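Thiol transferase (Phanerochaete chrysosporium, PDB 4F0B) is a Ure2p-class glutathione transferase that binds oxidized glutathione disulfide and probably catalyses glutathione-dependent thiol transfer. Local coordinates at residues A[60-65]-A[71-76]; A[86-91]-A[179-184]. All blocks are in the same frame, centred on the assembly; numbering follows the deposited sequence.

Interaction 1 of 2, residues A[60-65]-A[71-76]; sequences DWFLKI and IPAITH. With GDS (oxidized glutathione disulfide), chain C.
I65 and F62 lay a purely apolar surface against the start of strand 73-76, and the methyl of A73 is the point where both arrive. CG2 of I65 packs 3.8 Å from CB of A73, and the F62 ring brings its CZ corner obliquely to the same methyl at 4.1 Å. F62 reaches this far because its ring stands anti to the backbone N (chi1 -177°), a position from which CZ also comes to 4.2 Å from CG2 of I71. F62, A73 and I71 form the buried side of the contact. I65 and T75 make up its partly exposed side, where their side chains cross at about a right angle with the CG2 methyls 4.1 Å apart. Beyond F62, I71 turns to the ligand. Its N donates to O2 of the oxidized glutathione disulfide (2.9 Å, 152° at the hydrogen), while its O accepts from N2 of the same molecule (2.8 Å). This pair of backbone bonds, made just before the cis peptide to P72, is the hallmark of the thioredoxin-fold glutathione site. The chemistry is thus divided: apolar side-chain packing, without hydrogen bonds, holds the two segments against each other, and the backbone of I71 grips the N and the C=O of one cysteinyl residue of the ligand.

Interaction 2 of 2, residues A[86-91]-A[179-184]; sequences AILLYL and ADIKIF
L88 points from helix 84-95 toward helix 178-187 and makes both side-chain contacts between these segments. Its CD1 methyl lies 3.8 Å from CB of K182 and 4.1 Å from CA of the same residue, pressing on the root of the lysine; the CD2 branch turns to I181, whose CG2 is 4.3 Å away. The CA atoms of L88 and K182, 8.0 Å apart, are the nearest pair, and the leucine fills the interface between the segments.

K182 can be followed outward from there. CB is the atom that meets L88, and the two side chains cross at about a right angle. CG stands anti to the backbone N (chi1 169°), and a bend at chi2 (64°) keeps CD about as near CD1 of L88 as CG is; only CE and NZ lead away, on a chain that also packs on L119 of helix 109-139 and on N18. At the tip, NZ is hydrogen-bonded to OG1 of T84, the first residue of helix 84-95. K182 therefore touches that helix twice, through an apolar root and a polar end, while its side chain lines the ligand pocket, about 4 Å from the glutathione disulfide at nearest atoms.

Helix 20-33 supplies L25 against L88 and V21 against I181, and helix 109-139 covers the K182 side. The contact thus joins the helix that follows strand 79-82 in the thioredoxin-like domain to the all-helical C-terminal domain.

In the fold
Interactions 1 and 2 have centres about 17 Å apart and follow one another along the chain, yet they touch through segment 71-76 and helix 84-95. CD1 of I87 packs 3.5 Å from O of P72, CD2 of L91 lies 3.8 Å from CD1 of I74, and ND1 of H76 is 2.7 Å from OH of Y90, a probable hydrogen bond. Both border the glutathione disulfide pocket: segment 71-76 contributes I71 and P72, whereas interaction 2 contributes K182. T84 connects the two environments, since its OG1 bonds both K182 and the ligand. R150 of the second subunit also hydrogen-bonds this glutathione disulfide, placing the pocket beside the dimer interface.

Interaction 1 of 2, residues A[60-65]-A[71-76]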
# COMPACT_ATOMS: atom_id res chain seq x y z
N ASP A 60 15.76 -1.43 -19.17
CA ASP A 60 15.76 -2.84 -18.81
C ASP A 60 16.63 -3.18 -17.59
O ASP A 60 16.23 -3.97 -16.74
CB ASP A 60 16.19 -3.66 -20.03
CG ASP A 60 15.97 -5.12 -19.82
OD1 ASP A 60 14.80 -5.52 -19.83
OD2 ASP A 60 16.96 -5.86 -19.64
N TRP A 61 17.83 -2.59 -17.50
CA TRP A 61 18.69 -2.90 -16.35
C TRP A 61 17.99 -2.56 -15.04
O TRP A 61 18.15 -3.27 -14.04
CB TRP A 61 20.05 -2.18 -16.43
CG TRP A 61 19.98 -0.70 -16.25
CD1 TRP A 61 19.86 0.26 -17.24
CD2 TRP A 61 19.96 0.02 -15.00
NE1 TRP A 61 19.78 1.51 -16.67
CE2 TRP A 61 19.85 1.39 -15.30
CE3 TRP A 61 20.05 -0.38 -13.66
CZ2 TRP A 61 19.82 2.38 -14.30
CZ3 TRP A 61 20.01 0.62 -12.66
CH2 TRP A 61 19.90 1.97 -12.99
N PHE A 62 17.19 -1.50 -15.03
CA PHE A 62 16.55 -1.10 -13.79
C PHE A 62 15.37 -1.98 -13.46
O PHE A 62 15.03 -2.15 -12.28
CB PHE A 62 16.16 0.38 -13.84
CG PHE A 62 15.56 0.89 -12.55
CD1 PHE A 62 16.33 0.98 -11.41
CD2 PHE A 62 14.22 1.30 -12.50
CE1 PHE A 62 15.78 1.48 -10.22
CE2 PHE A 62 13.65 1.80 -11.34
CZ PHE A 62 14.44 1.88 -10.19
N LEU A 63 14.74 -2.56 -14.47
CA LEU A 63 13.60 -3.44 -14.25
C LEU A 63 14.02 -4.68 -13.44
O LEU A 63 13.19 -5.29 -12.76
CB LEU A 63 12.91 -3.78 -15.60
CG LEU A 63 12.28 -2.58 -16.33
CD1 LEU A 63 11.63 -2.99 -17.66
CD2 LEU A 63 11.24 -1.91 -15.43
N LYS A 64 15.33 -5.02 -13.46
CA LYS A 64 15.86 -6.10 -12.61
C LYS A 64 15.86 -5.77 -11.13
O LYS A 64 15.92 -6.66 -10.27
CB LYS A 64 17.29 -6.48 -13.02
CG LYS A 64 17.40 -7.14 -14.40
CD LYS A 64 18.84 -7.54 -14.70
CE LYS A 64 18.95 -8.15 -16.10
NZ LYS A 64 20.34 -8.63 -16.41
N ILE A 65 15.82 -4.47 -10.81
CA ILE A 65 15.80 -4.00 -9.43
C ILE A 65 14.37 -3.66 -9.05
O ILE A 65 13.89 -4.08 -7.99
CB ILE A 65 16.70 -2.78 -9.28
CG1 ILE A 65 18.16 -3.20 -9.51
CG2 ILE A 65 16.56 -2.14 -7.89
CD1 ILE A 65 19.13 -2.02 -9.76
N ILE A 71 10.65 4.77 -9.34
CA ILE A 71 11.45 5.01 -8.13
C ILE A 71 10.52 5.22 -6.92
O ILE A 71 9.34 5.53 -7.06
CB ILE A 71 12.45 6.20 -8.28
CG1 ILE A 71 11.76 7.52 -8.63
CG2 ILE A 71 13.52 5.89 -9.31
CD1 ILE A 71 11.17 8.26 -7.40
N PRO A 72 11.04 5.05 -5.71
CA PRO A 72 12.40 4.63 -5.38
C PRO A 72 12.56 3.13 -5.33
O PRO A 72 11.60 2.35 -5.28
CB PRO A 72 12.61 5.23 -3.97
CG PRO A 72 11.19 5.13 -3.35
CD PRO A 72 10.24 5.42 -4.51
N ALA A 73 13.82 2.74 -5.37
CA ALA A 73 14.21 1.37 -5.08
C ALA A 73 15.57 1.43 -4.42
O ALA A 73 16.32 2.39 -4.59
CB ALA A 73 14.27 0.50 -6.35
N ILE A 74 15.91 0.38 -3.68
CA ILE A 74 17.27 0.24 -3.18
C ILE A 74 17.87 -1.09 -3.51
O ILE A 74 17.16 -2.05 -3.82
CB ILE A 74 17.38 0.42 -1.67
CG1 ILE A 74 16.58 -0.67 -0.92
CG2 ILE A 74 16.97 1.83 -1.24
CD1 ILE A 74 16.92 -0.76 0.59
N THR A 75 19.20 -1.15 -3.49
CA THR A 75 19.86 -2.44 -3.31
C THR A 75 20.66 -2.40 -2.04
O THR A 75 21.22 -1.37 -1.69
CB THR A 75 20.75 -2.84 -4.49
OG1 THR A 75 21.75 -1.83 -4.71
CG2 THR A 75 19.89 -3.02 -5.74
N HIS A 76 20.70 -3.52 -1.34
CA HIS A 76 21.49 -3.63 -0.13
C HIS A 76 22.31 -4.88 -0.26
O HIS A 76 21.78 -5.99 -0.24
CB HIS A 76 20.60 -3.70 1.09
CG HIS A 76 21.35 -4.01 2.35
ND1 HIS A 76 20.87 -4.90 3.28
CD2 HIS A 76 22.57 -3.61 2.79
CE1 HIS A 76 21.76 -5.03 4.26
NE2 HIS A 76 22.80 -4.27 3.98
N1 GDS C . 3.78 2.66 -5.04
CA1 GDS C . 5.12 3.16 -5.47
C1 GDS C . 5.96 3.44 -4.19
OE1 GDS C . 5.36 3.74 -3.14
OE2 GDS C . 7.20 3.33 -4.29
CB1 GDS C . 4.95 4.48 -6.24
CG1 GDS C . 6.28 4.99 -6.82
CD1 GDS C . 6.01 6.10 -7.82
O1 GDS C . 4.90 6.55 -8.10
N2 GDS C . 7.12 6.55 -8.49
CA2 GDS C . 7.07 7.63 -9.49
C2 GDS C . 7.76 7.17 -10.75
O2 GDS C . 8.84 6.53 -10.71
CB2 GDS C . 7.76 8.90 -9.03
SG2 GDS C . 7.17 9.57 -7.47
N3 GDS C . 7.14 7.52 -11.89
CA3 GDS C . 7.74 7.17 -13.18
C3 GDS C . 6.78 6.51 -14.10
OE3 GDS C . 7.25 6.15 -15.20
OE4 GDS C . 5.59 6.34 -13.73
N4 GDS C . 2.50 8.00 -7.42
CA4 GDS C . 1.32 7.38 -6.83
C4 GDS C . 1.59 6.61 -5.50
OE5 GDS C . 2.58 6.91 -4.80
OE6 GDS C . 0.77 5.73 -5.22
C5 GDS C . 2.38 9.14 -8.10
O5 GDS C . 1.28 9.71 -8.26
CA5 GDS C . 3.65 9.71 -8.70
N5 GDS C . 3.36 10.29 -10.03
CB5 GDS C . 4.17 10.76 -7.69
SG5 GDS C . 5.80 11.34 -8.15
CA6 GDS C . 2.83 8.33 -13.73
C6 GDS C . 1.33 8.66 -13.86
OE7 GDS C . 0.62 8.59 -12.83
OE8 GDS C . 0.90 8.91 -15.01
N6 GDS C . 3.22 7.54 -14.90
CB6 GDS C . 3.67 9.65 -13.68
CG6 GDS C . 3.49 10.55 -12.42
CD6 GDS C . 3.95 9.83 -11.18
O6 GDS C . 4.75 8.91 -11.15

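Interaction 2 of 2, residues A[86-91]-A[179-184]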
# COMPACT_ATOMS: atom_id res chain seq x y z
N ALA A 86 7.81 -0.58 1.64
CA ALA A 86 8.57 -1.83 1.82
C ALA A 86 10.05 -1.51 2.06
O ALA A 86 10.74 -2.20 2.84
CB ALA A 86 8.40 -2.76 0.60
N ILE A 87 10.56 -0.48 1.38
CA ILE A 87 11.95 -0.03 1.58
C ILE A 87 12.14 0.49 3.02
O ILE A 87 13.13 0.12 3.69
CB ILE A 87 12.30 1.07 0.58
CG1 ILE A 87 12.27 0.51 -0.85
CG2 ILE A 87 13.68 1.66 0.92
CD1 ILE A 87 12.23 1.58 -1.95
N LEU A 88 11.17 1.28 3.49
CA LEU A 88 11.26 1.78 4.87
C LEU A 88 11.29 0.62 5.86
O LEU A 88 12.09 0.60 6.80
CB LEU A 88 10.07 2.71 5.16
CG LEU A 88 10.05 3.99 4.33
CD1 LEU A 88 8.78 4.80 4.64
CD2 LEU A 88 11.22 4.92 4.63
N LEU A 89 10.40 -0.34 5.67
CA LEU A 89 10.36 -1.52 6.56
C LEU A 89 11.66 -2.33 6.51
O LEU A 89 12.16 -2.76 7.54
CB LEU A 89 9.15 -2.40 6.21
CG LEU A 89 7.83 -1.75 6.65
CD1 LEU A 89 6.70 -2.38 5.86
CD2 LEU A 89 7.61 -2.00 8.12
N TYR A 90 12.19 -2.55 5.31
CA TYR A 90 13.44 -3.29 5.17
C TYR A 90 14.61 -2.60 5.88
O TYR A 90 15.38 -3.22 6.60
CB TYR A 90 13.81 -3.41 3.69
CG TYR A 90 15.08 -4.19 3.47
CD1 TYR A 90 15.06 -5.59 3.36
CD2 TYR A 90 16.33 -3.55 3.40
CE1 TYR A 90 16.25 -6.31 3.18
CE2 TYR A 90 17.51 -4.26 3.23
CZ TYR A 90 17.47 -5.65 3.13
OH TYR A 90 18.65 -6.36 2.94
N LEU A 91 14.74 -1.30 5.63
CA LEU A 91 15.84 -0.56 6.23
C LEU A 91 15.70 -0.53 7.74
O LEU A 91 16.71 -0.66 8.46
CB LEU A 91 15.91 0.86 5.66
CG LEU A 91 16.36 0.97 4.19
CD1 LEU A 91 16.21 2.40 3.71
CD2 LEU A 91 17.83 0.53 4.05
N ALA A 179 6.08 5.42 9.79
CA ALA A 179 4.76 5.81 9.32
C ALA A 179 4.65 7.31 9.07
O ALA A 179 4.04 7.73 8.08
CB ALA A 179 3.69 5.38 10.28
N ASP A 180 5.25 8.12 9.94
CA ASP A 180 5.30 9.56 9.69
C ASP A 180 6.10 9.88 8.45
O ASP A 180 5.68 10.70 7.66
CB ASP A 180 5.92 10.28 10.88
CG ASP A 180 5.22 9.96 12.17
OD1 ASP A 180 4.13 10.53 12.45
OD2 ASP A 180 5.76 9.10 12.90
N ILE A 181 7.27 9.25 8.32
CA ILE A 181 8.15 9.53 7.20
C ILE A 181 7.45 9.27 5.86
O ILE A 181 7.52 10.10 4.95
CB ILE A 181 9.49 8.76 7.35
CG1 ILE A 181 10.29 9.31 8.55
CG2 ILE A 181 10.32 8.85 6.05
CD1 ILE A 181 11.45 8.38 8.99
N LYS A 182 6.77 8.14 5.75
CA LYS A 182 6.06 7.80 4.52
C LYS A 182 5.06 8.86 4.12
O LYS A 182 5.03 9.32 2.95
CB LYS A 182 5.36 6.45 4.66
CG LYS A 182 4.38 6.15 3.51
CD LYS A 182 5.04 6.01 2.15
CE LYS A 182 3.97 6.05 1.03
NZ LYS A 182 4.58 6.24 -0.31
N ILE A 183 4.22 9.28 5.07
CA ILE A 183 3.19 10.24 4.73
C ILE A 183 3.74 11.65 4.54
O ILE A 183 3.24 12.39 3.68
CB ILE A 183 2.07 10.24 5.78
CG1 ILE A 183 1.44 8.84 5.81
CG2 ILE A 183 1.01 11.30 5.42
CD1 ILE A 183 0.34 8.62 6.86
N PHE A 184 4.78 11.99 5.31
CA PHE A 184 5.38 13.31 5.25
C PHE A 184 5.82 13.70 3.84
O PHE A 184 5.68 14.85 3.43
CB PHE A 184 6.54 13.41 6.25
CG PHE A 184 7.35 14.66 6.08
CD1 PHE A 184 6.90 15.86 6.61
CD2 PHE A 184 8.58 14.63 5.40
CE1 PHE A 184 7.64 17.03 6.45
CE2 PHE A 184 9.31 15.78 5.23
CZ PHE A 184 8.86 16.97 5.75